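Side-chain contacts in dihydropyrimidinase (Brevibacillus agri, PDB 3SFW), which catalyses the zinc-dependent hydrolytic opening of the cyclic amide ring of dihydropyrimidines: residues A[56-61]-A[260-265]; A[343-348]-A[366-371]. All coordinates share one frame; numbering follows the deposited sequence.

Contact 1: A[56-61]-A[260-265]; sequences DPHTHL and YGETCP. With ZN (zinc ion), chain F.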
ATOM      1  N   ASP A  56      14.052  12.082  27.783  1.00  8.65           N
ATOM      2  CA  ASP A  56      14.644  12.141  26.458  1.00  9.28           C
ATOM      3  C   ASP A  56      15.444  10.888  26.188  1.00 10.10           C
ATOM      4  O   ASP A  56      16.452  10.668  26.829  1.00 11.00           O
ATOM      5  CB  ASP A  56      15.604  13.345  26.372  1.00  8.58           C
ATOM      6  CG  ASP A  56      16.087  13.624  24.937  1.00 11.94           C
ATOM      7  OD1 ASP A  56      15.986  12.755  24.055  1.00 10.39           O
ATOM      8  OD2 ASP A  56      16.592  14.747  24.695  1.00 10.51           O
ATOM      9  N   PRO A  57      14.926   9.998  25.334  1.00  7.39           N
ATOM     10  CA  PRO A  57      15.593   8.720  25.142  1.00  9.18           C
ATOM     11  C   PRO A  57      16.770   8.804  24.158  1.00  8.25           C
ATOM     12  O   PRO A  57      17.241   7.754  23.693  1.00 10.00           O
ATOM     13  CB  PRO A  57      14.515   7.851  24.487  1.00 11.44           C
ATOM     14  CG  PRO A  57      13.654   8.853  23.683  1.00 10.50           C
ATOM     15  CD  PRO A  57      13.620  10.071  24.635  1.00  9.00           C
ATOM     16  N   HIS A  58      17.164  10.006  23.755  1.00  8.69           N
ATOM     17  CA  HIS A  58      18.120  10.089  22.651  1.00  9.86           C
ATOM     18  C   HIS A  58      19.155  11.194  22.863  1.00  9.47           C
ATOM     19  O   HIS A  58      19.015  12.308  22.349  1.00 10.08           O
ATOM     20  CB  HIS A  58      17.389  10.234  21.308  1.00  7.68           C
ATOM     21  CG  HIS A  58      18.257   9.963  20.110  1.00  7.87           C
ATOM     22  ND1 HIS A  58      17.749   9.460  18.929  1.00  9.97           N
ATOM     23  CD2 HIS A  58      19.604  10.047  19.942  1.00 10.78           C
ATOM     24  CE1 HIS A  58      18.745   9.270  18.073  1.00 10.74           C
ATOM     25  NE2 HIS A  58      19.877   9.615  18.670  1.00  9.26           N
ATOM     26  N   THR A  59      20.179  10.900  23.683  1.00  9.28           N
ATOM     27  CA  THR A  59      21.215  11.930  23.962  1.00  9.66           C
ATOM     28  C   THR A  59      22.618  11.371  23.735  1.00 10.37           C
ATOM     29  O   THR A  59      22.821  10.158  23.765  1.00  9.98           O
ATOM     30  CB  THR A  59      21.111  12.508  25.389  1.00 10.24           C
ATOM     31  OG1 THR A  59      21.406  11.494  26.367  1.00 10.25           O
ATOM     32  CG2 THR A  59      19.630  12.985  25.662  1.00  9.50           C
ATOM     33  N   HIS A  60      23.560  12.271  23.460  1.00 10.87           N
ATOM     34  CA  HIS A  60      24.954  11.923  23.214  1.00 10.62           C
ATOM     35  C   HIS A  60      25.853  12.904  23.982  1.00 11.11           C
ATOM     36  O   HIS A  60      26.510  13.783  23.376  1.00 12.51           O
ATOM     37  CB  HIS A  60      25.273  12.012  21.706  1.00 10.24           C
ATOM     38  CG  HIS A  60      24.454  11.077  20.869  1.00  7.68           C
ATOM     39  ND1 HIS A  60      24.725   9.726  20.794  1.00  9.57           N
ATOM     40  CD2 HIS A  60      23.348  11.289  20.119  1.00 10.07           C
ATOM     41  CE1 HIS A  60      23.859   9.152  19.969  1.00 10.87           C
ATOM     42  NE2 HIS A  60      22.991  10.078  19.570  1.00 10.65           N
ATOM     43  N   LEU A  61      25.832  12.808  25.312  1.00 10.26           N
ATOM     44  CA  LEU A  61      26.630  13.748  26.113  1.00 12.09           C
ATOM     45  C   LEU A  61      28.090  13.252  26.208  1.00 12.79           C
ATOM     46  O   LEU A  61      28.345  12.047  26.399  1.00 12.12           O
ATOM     47  CB  LEU A  61      26.030  13.843  27.526  1.00 11.87           C
ATOM     48  CG  LEU A  61      24.538  14.204  27.575  1.00 12.10           C
ATOM     49  CD1 LEU A  61      24.107  14.435  29.044  1.00 11.25           C
ATOM     50  CD2 LEU A  61      24.298  15.515  26.762  1.00 12.86           C
ATOM     51  N   TYR A 260       8.370   0.268  16.575  1.00  7.68           N
ATOM     52  CA  TYR A 260       8.075   1.591  17.154  1.00  8.77           C
ATOM     53  C   TYR A 260       8.964   2.612  16.501  1.00  9.26           C
ATOM     54  O   TYR A 260      10.006   2.265  15.970  1.00 10.76           O
ATOM     55  CB  TYR A 260       8.414   1.589  18.675  1.00  7.81           C
ATOM     56  CG  TYR A 260       7.696   0.451  19.358  1.00  8.99           C
ATOM     57  CD1 TYR A 260       8.352  -0.758  19.596  1.00 12.39           C
ATOM     58  CD2 TYR A 260       6.329   0.511  19.596  1.00 12.03           C
ATOM     59  CE1 TYR A 260       7.687  -1.860  20.115  1.00 12.51           C
ATOM     60  CE2 TYR A 260       5.666  -0.578  20.171  1.00 13.98           C
ATOM     61  CZ  TYR A 260       6.374  -1.759  20.430  1.00 16.94           C
ATOM     62  OH  TYR A 260       5.744  -2.850  20.993  1.00 20.76           O
ATOM     63  N   GLY A 261       8.524   3.882  16.513  1.00  9.62           N
ATOM     64  CA  GLY A 261       9.313   4.966  15.902  1.00  9.21           C
ATOM     65  C   GLY A 261       9.369   6.228  16.743  1.00  8.26           C
ATOM     66  O   GLY A 261       8.403   6.597  17.435  1.00 10.20           O
ATOM     67  N   GLU A 262      10.512   6.909  16.628  1.00  8.98           N
ATOM     68  CA  GLU A 262      10.792   8.150  17.318  1.00  8.09           C
ATOM     69  C   GLU A 262      10.950   9.235  16.251  1.00  7.02           C
ATOM     70  O   GLU A 262      11.505   8.970  15.181  1.00 10.88           O
ATOM     71  CB  GLU A 262      12.163   7.977  17.972  1.00 10.43           C
ATOM     72  CG  GLU A 262      12.714   9.188  18.720  1.00  7.85           C
ATOM     73  CD  GLU A 262      14.169   8.886  19.124  1.00 12.28           C
ATOM     74  OE1 GLU A 262      15.091   9.167  18.300  1.00 10.74           O
ATOM     75  OE2 GLU A 262      14.360   8.291  20.211  1.00 10.86           O
ATOM     76  N   THR A 263      10.558  10.486  16.563  1.00  7.71           N
ATOM     77  CA  THR A 263      11.095  11.596  15.734  1.00 10.33           C
ATOM     78  C   THR A 263      11.669  12.670  16.661  1.00  7.98           C
ATOM     79  O   THR A 263      11.806  12.423  17.878  1.00  9.84           O
ATOM     80  CB  THR A 263      10.082  12.105  14.701  1.00  9.77           C
ATOM     81  OG1 THR A 263      10.761  12.956  13.740  1.00 10.27           O
ATOM     82  CG2 THR A 263       8.926  12.846  15.410  1.00  9.19           C
ATOM     83  N   CYS A 264      12.131  13.783  16.096  1.00  8.70           N
ATOM     84  CA  CYS A 264      12.913  14.753  16.851  1.00  7.75           C
ATOM     85  C   CYS A 264      12.437  16.137  16.436  1.00 10.10           C
ATOM     86  O   CYS A 264      11.975  16.306  15.289  1.00 11.90           O
ATOM     87  CB  CYS A 264      14.406  14.632  16.503  1.00  8.00           C
ATOM     88  SG  CYS A 264      15.108  12.944  16.686  1.00 12.26           S
ATOM     89  N   PRO A 265      12.618  17.149  17.314  1.00 10.83           N
ATOM     90  CA  PRO A 265      12.077  18.464  17.009  1.00 10.85           C
ATOM     91  C   PRO A 265      12.641  19.022  15.699  1.00 11.78           C
ATOM     92  O   PRO A 265      11.923  19.704  14.968  1.00 12.29           O
ATOM     93  CB  PRO A 265      12.557  19.326  18.176  1.00 12.90           C
ATOM     94  CG  PRO A 265      12.738  18.354  19.322  1.00 11.72           C
ATOM     95  CD  PRO A 265      13.194  17.069  18.670  1.00 11.99           C
TER
HETATM   96 ZN    ZN F 502      21.834   9.818  17.821  1.00 14.91          ZN
HETATM   97  O   HOH W   1      16.380   6.614  21.171  1.00 12.28           O

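Contact 2: A[343-348]-A[366-371]; sequences EDRMTI and DITSTK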
ATOM      1  N   GLU A 343      17.482  21.132  24.996  1.00  8.70           N
ATOM      2  CA  GLU A 343      16.821  22.064  25.858  1.00 10.21           C
ATOM      3  C   GLU A 343      15.438  22.486  25.343  1.00 13.88           C
ATOM      4  O   GLU A 343      14.516  22.729  26.130  1.00 15.53           O
ATOM      5  CB  GLU A 343      17.693  23.307  26.027  1.00  8.98           C
ATOM      6  CG  GLU A 343      17.114  24.285  27.054  1.00 11.13           C
ATOM      7  CD  GLU A 343      18.138  25.314  27.532  1.00 13.88           C
ATOM      8  OE1 GLU A 343      19.351  25.150  27.255  1.00 15.48           O
ATOM      9  OE2 GLU A 343      17.713  26.277  28.211  1.00 14.93           O
ATOM     10  N   ASP A 344      15.264  22.467  24.033  1.00 13.12           N
ATOM     11  CA  ASP A 344      14.031  23.032  23.445  1.00 10.00           C
ATOM     12  C   ASP A 344      12.990  22.000  23.056  1.00 12.58           C
ATOM     13  O   ASP A 344      11.861  22.363  22.593  1.00 12.63           O
ATOM     14  CB  ASP A 344      14.375  23.970  22.311  1.00 10.02           C
ATOM     15  CG  ASP A 344      15.221  25.122  22.792  1.00 14.97           C
ATOM     16  OD1 ASP A 344      14.822  25.768  23.808  1.00 13.92           O
ATOM     17  OD2 ASP A 344      16.329  25.285  22.251  1.00 13.37           O
ATOM     18  N   ARG A 345      13.316  20.729  23.302  1.00 10.72           N
ATOM     19  CA  ARG A 345      12.423  19.620  22.853  1.00  9.11           C
ATOM     20  C   ARG A 345      10.988  19.804  23.398  1.00 12.66           C
ATOM     21  O   ARG A 345      10.002  19.731  22.612  1.00 11.94           O
ATOM     22  CB  ARG A 345      12.967  18.240  23.308  1.00 10.08           C
ATOM     23  CG  ARG A 345      12.011  17.069  22.937  1.00 11.11           C
ATOM     24  CD  ARG A 345      12.587  15.707  23.431  1.00 12.04           C
ATOM     25  NE  ARG A 345      12.684  15.688  24.881  1.00 11.73           N
ATOM     26  CZ  ARG A 345      12.046  14.831  25.678  1.00 10.70           C
ATOM     27  NH1 ARG A 345      11.260  13.878  25.152  1.00 10.75           N
ATOM     28  NH2 ARG A 345      12.184  14.947  27.009  1.00  9.05           N
ATOM     29  N   MET A 346      10.841  19.960  24.718  1.00 10.27           N
ATOM     30  CA  MET A 346       9.489  20.006  25.323  1.00  9.93           C
ATOM     31  C   MET A 346       8.715  21.233  24.804  1.00 11.64           C
ATOM     32  O   MET A 346       7.516  21.123  24.432  1.00 12.75           O
ATOM     33  CB  MET A 346       9.576  20.072  26.846  1.00 11.43           C
ATOM     34  CG  MET A 346      10.154  18.813  27.503  1.00 14.44           C
ATOM     35  SD  MET A 346       9.029  17.420  27.404  1.00 17.91           S
ATOM     36  CE  MET A 346       7.869  17.822  28.671  1.00 16.78           C
ATOM     37  N   THR A 347       9.353  22.413  24.861  1.00 10.86           N
ATOM     38  CA  THR A 347       8.643  23.658  24.477  1.00 11.76           C
ATOM     39  C   THR A 347       8.237  23.689  23.002  1.00 12.13           C
ATOM     40  O   THR A 347       7.101  24.075  22.677  1.00 12.17           O
ATOM     41  CB  THR A 347       9.433  24.942  24.806  1.00 18.72           C
ATOM     42  OG1 THR A 347       9.607  25.024  26.228  1.00 18.33           O
ATOM     43  CG2 THR A 347       8.596  26.182  24.366  1.00 17.12           C
ATOM     44  N   ILE A 348       9.100  23.195  22.127  1.00 11.54           N
ATOM     45  CA  ILE A 348       8.758  23.127  20.702  1.00 10.92           C
ATOM     46  C   ILE A 348       7.564  22.205  20.460  1.00 12.75           C
ATOM     47  O   ILE A 348       6.658  22.544  19.704  1.00 11.88           O
ATOM     48  CB  ILE A 348       9.963  22.725  19.856  1.00 13.92           C
ATOM     49  CG1 ILE A 348      10.982  23.893  19.899  1.00 12.37           C
ATOM     50  CG2 ILE A 348       9.563  22.390  18.420  1.00 12.22           C
ATOM     51  CD1 ILE A 348      12.280  23.571  19.163  1.00 14.29           C
ATOM     52  N   ASP A 366       2.395  11.925  26.475  1.00  9.66           N
ATOM     53  CA  ASP A 366       2.678  10.532  26.138  1.00 11.90           C
ATOM     54  C   ASP A 366       3.964  10.429  25.328  1.00  9.36           C
ATOM     55  O   ASP A 366       4.838   9.625  25.628  1.00 10.94           O
ATOM     56  CB  ASP A 366       1.486   9.929  25.350  1.00 13.78           C
ATOM     57  CG  ASP A 366       1.368   8.424  25.507  1.00 18.93           C
ATOM     58  OD1 ASP A 366       1.886   7.831  26.479  1.00 13.76           O
ATOM     59  OD2 ASP A 366       0.755   7.807  24.609  1.00 23.31           O
ATOM     60  N   ILE A 367       4.116  11.331  24.363  1.00  9.59           N
ATOM     61  CA  ILE A 367       5.228  11.247  23.419  1.00 10.62           C
ATOM     62  C   ILE A 367       6.514  11.738  24.010  1.00  9.07           C
ATOM     63  O   ILE A 367       7.592  11.317  23.579  1.00 11.05           O
ATOM     64  CB  ILE A 367       4.827  12.120  22.235  1.00 18.35           C
ATOM     65  CG1 ILE A 367       3.722  11.411  21.436  1.00 10.46           C
ATOM     66  CG2 ILE A 367       5.995  12.627  21.489  1.00 24.08           C
ATOM     67  CD1 ILE A 367       3.495   9.997  21.794  1.00 28.23           C
ATOM     68  N   THR A 368       6.441  12.656  24.975  1.00  9.85           N
ATOM     69  CA  THR A 368       7.662  13.222  25.563  1.00 10.52           C
ATOM     70  C   THR A 368       8.102  12.544  26.854  1.00 11.94           C
ATOM     71  O   THR A 368       9.216  12.736  27.295  1.00 11.56           O
ATOM     72  CB  THR A 368       7.528  14.714  25.850  1.00 11.75           C
ATOM     73  OG1 THR A 368       6.503  14.904  26.835  1.00 10.32           O
ATOM     74  CG2 THR A 368       7.200  15.525  24.520  1.00 11.98           C
ATOM     75  N   SER A 369       7.235  11.721  27.440  1.00  8.92           N
ATOM     76  CA  SER A 369       7.487  11.214  28.775  1.00 12.02           C
ATOM     77  C   SER A 369       6.954   9.775  28.973  1.00 10.99           C
ATOM     78  O   SER A 369       7.744   8.809  29.112  1.00 11.33           O
ATOM     79  CB  SER A 369       6.855  12.161  29.800  1.00 14.46           C
ATOM     80  OG  SER A 369       7.218  11.762  31.071  1.00 15.36           O
ATOM     81  N   THR A 370       5.647   9.607  28.943  1.00  9.91           N
ATOM     82  CA  THR A 370       5.081   8.319  29.421  1.00 11.47           C
ATOM     83  C   THR A 370       5.388   7.150  28.490  1.00 12.04           C
ATOM     84  O   THR A 370       5.856   6.080  28.926  1.00 10.10           O
ATOM     85  CB  THR A 370       3.566   8.438  29.565  1.00 11.76           C
ATOM     86  OG1 THR A 370       3.240   9.622  30.315  1.00 10.35           O
ATOM     87  CG2 THR A 370       2.957   7.147  30.215  1.00 12.80           C
ATOM     88  N   LYS A 371       5.173   7.339  27.187  1.00 10.99           N
ATOM     89  CA  LYS A 371       5.454   6.246  26.227  1.00  9.41           C
ATOM     90  C   LYS A 371       6.978   5.945  26.148  1.00 10.50           C
ATOM     91  O   LYS A 371       7.414   4.812  25.881  1.00  9.90           O
ATOM     92  CB  LYS A 371       4.847   6.561  24.839  1.00 11.27           C
ATOM     93  CG  LYS A 371       4.703   5.333  23.923  1.00 13.59           C
ATOM     94  CD  LYS A 371       3.874   4.194  24.622  1.00 13.20           C
ATOM     95  CE  LYS A 371       2.486   4.573  25.116  1.00 20.62           C
ATOM     96  NZ  LYS A 371       1.680   5.240  24.043  1.00 23.44           N
TER

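Contact 1: A[56-61]-A[260-265]
His58 and Glu262 meet across the interior of the TIM-barrel amidohydrolase fold, where the His-X-His motif at the end of strand 49-59 carries two zinc ligands and strand 258-263 sends a carboxylate to the back of the first. The pair illustrates how a metal-binding imidazole is oriented from its far nitrogen.

The zinc ion is held by His58 NE2 at 2.1 Å and by His60 NE2, while Asp315 and the carboxylated Lys150 complete its site; a second zinc lies close by.

Hydrogen bonds fix the other end of the His58 ring. Its ND1 donates to Glu262 OE1 over 2.7 Å, nearly straight at 171°, with the acceptor almost in the imidazole plane. The oxygen is met on its syn side, and the ring and carboxylate planes are turned 48° apart. His58 reaches inward because its CG stands anti to the backbone N (chi1 -165°), and Glu262 arrives on an extended chain, crossing the histidine at about a right angle. A carboxylate in this position would be expected to polarise the imidazole and strengthen its grip on the metal. Glu262 is itself held by neighbours: OE1 also accepts from the backbone N of His239, a ligand of the second zinc, and OE2 is hydrogen-bonded to Tyr236 OH. An Asx turn adds local order, the backbone N of His58 lying 3.0 Å from Asp56 OD1.

Direct packing is slight: the ring carbon Pro57 CG lies in van der Waals contact, 3.6 Å from the carboxylate oxygen Glu262 OE2, as the two side chains slide past each other in opposite directions. Beside them a water lies between the strands, within hydrogen-bonding distance of Pro57 O (2.9 Å) and Glu262 OE2 (2.8 Å).

Contact 2: A[343-348]-A[366-371]
At the edge of the Arg345 guanidinium sits Thr368 O, and NH1 of Arg345 donates to it over 3.2 Å, a somewhat bent bond at 152° with the oxygen slightly out of the guanidinium plane. One face of the same group carries the sulfur of Met346, SD lying 4.0 Å above the plane and displaced toward the rim.

The bond is one of several that fix the guanidinium: NH1 also donates to Val312 O, and NH2 is paired with Thr86 OG1. An alanine at Arg345 is likely to leave the carbonyl oxygens of Thr368 and Val312 without this donor and to open a gap beneath the Met346 sulfur.

Met346 makes the nonpolar half of the contact. Bends at chi2 and chi3 (-71° and -77°) fold its thioether over, bringing SD to 3.5 Å from Thr368 CB, with CE 3.7 Å from Thr368 OG1. That hydroxyl is turned back into its own helix, bonded to Phe364 O.

Helix 345-354 thus meets helix 361-376 through its first turn, at a place where the second helix widens into a pi-type turn, its bond from Lys371 N to Asp366 O spanning 2.8 Å. Strand 49-59 touches both helices, its Asp56 meeting Arg345 and its Ile55 bonded to the backbone of Thr368, and strand 311-312 joins them through Val312.

In the fold
Contacts 1 and 2 follow one another along the chain, the first closing before the second opens, and their centres lie 10 Å apart within the amidohydrolase fold. Contact 1 is in the heart of the chain, joining strands 49-59 and 258-263 at the zinc site; contact 2 joins two later helices, 345-354 and 361-376. They touch: Asp56 N is 3.5 Å from Arg345 NH2, and Pro265 CG is 3.8 Å from Arg345 CA. Strand 49-59 therefore presents metal ligands at its end and, just before them, packs against the helix pair, consistent with a barrel strand that serves both the zinc site and the helices packed against it.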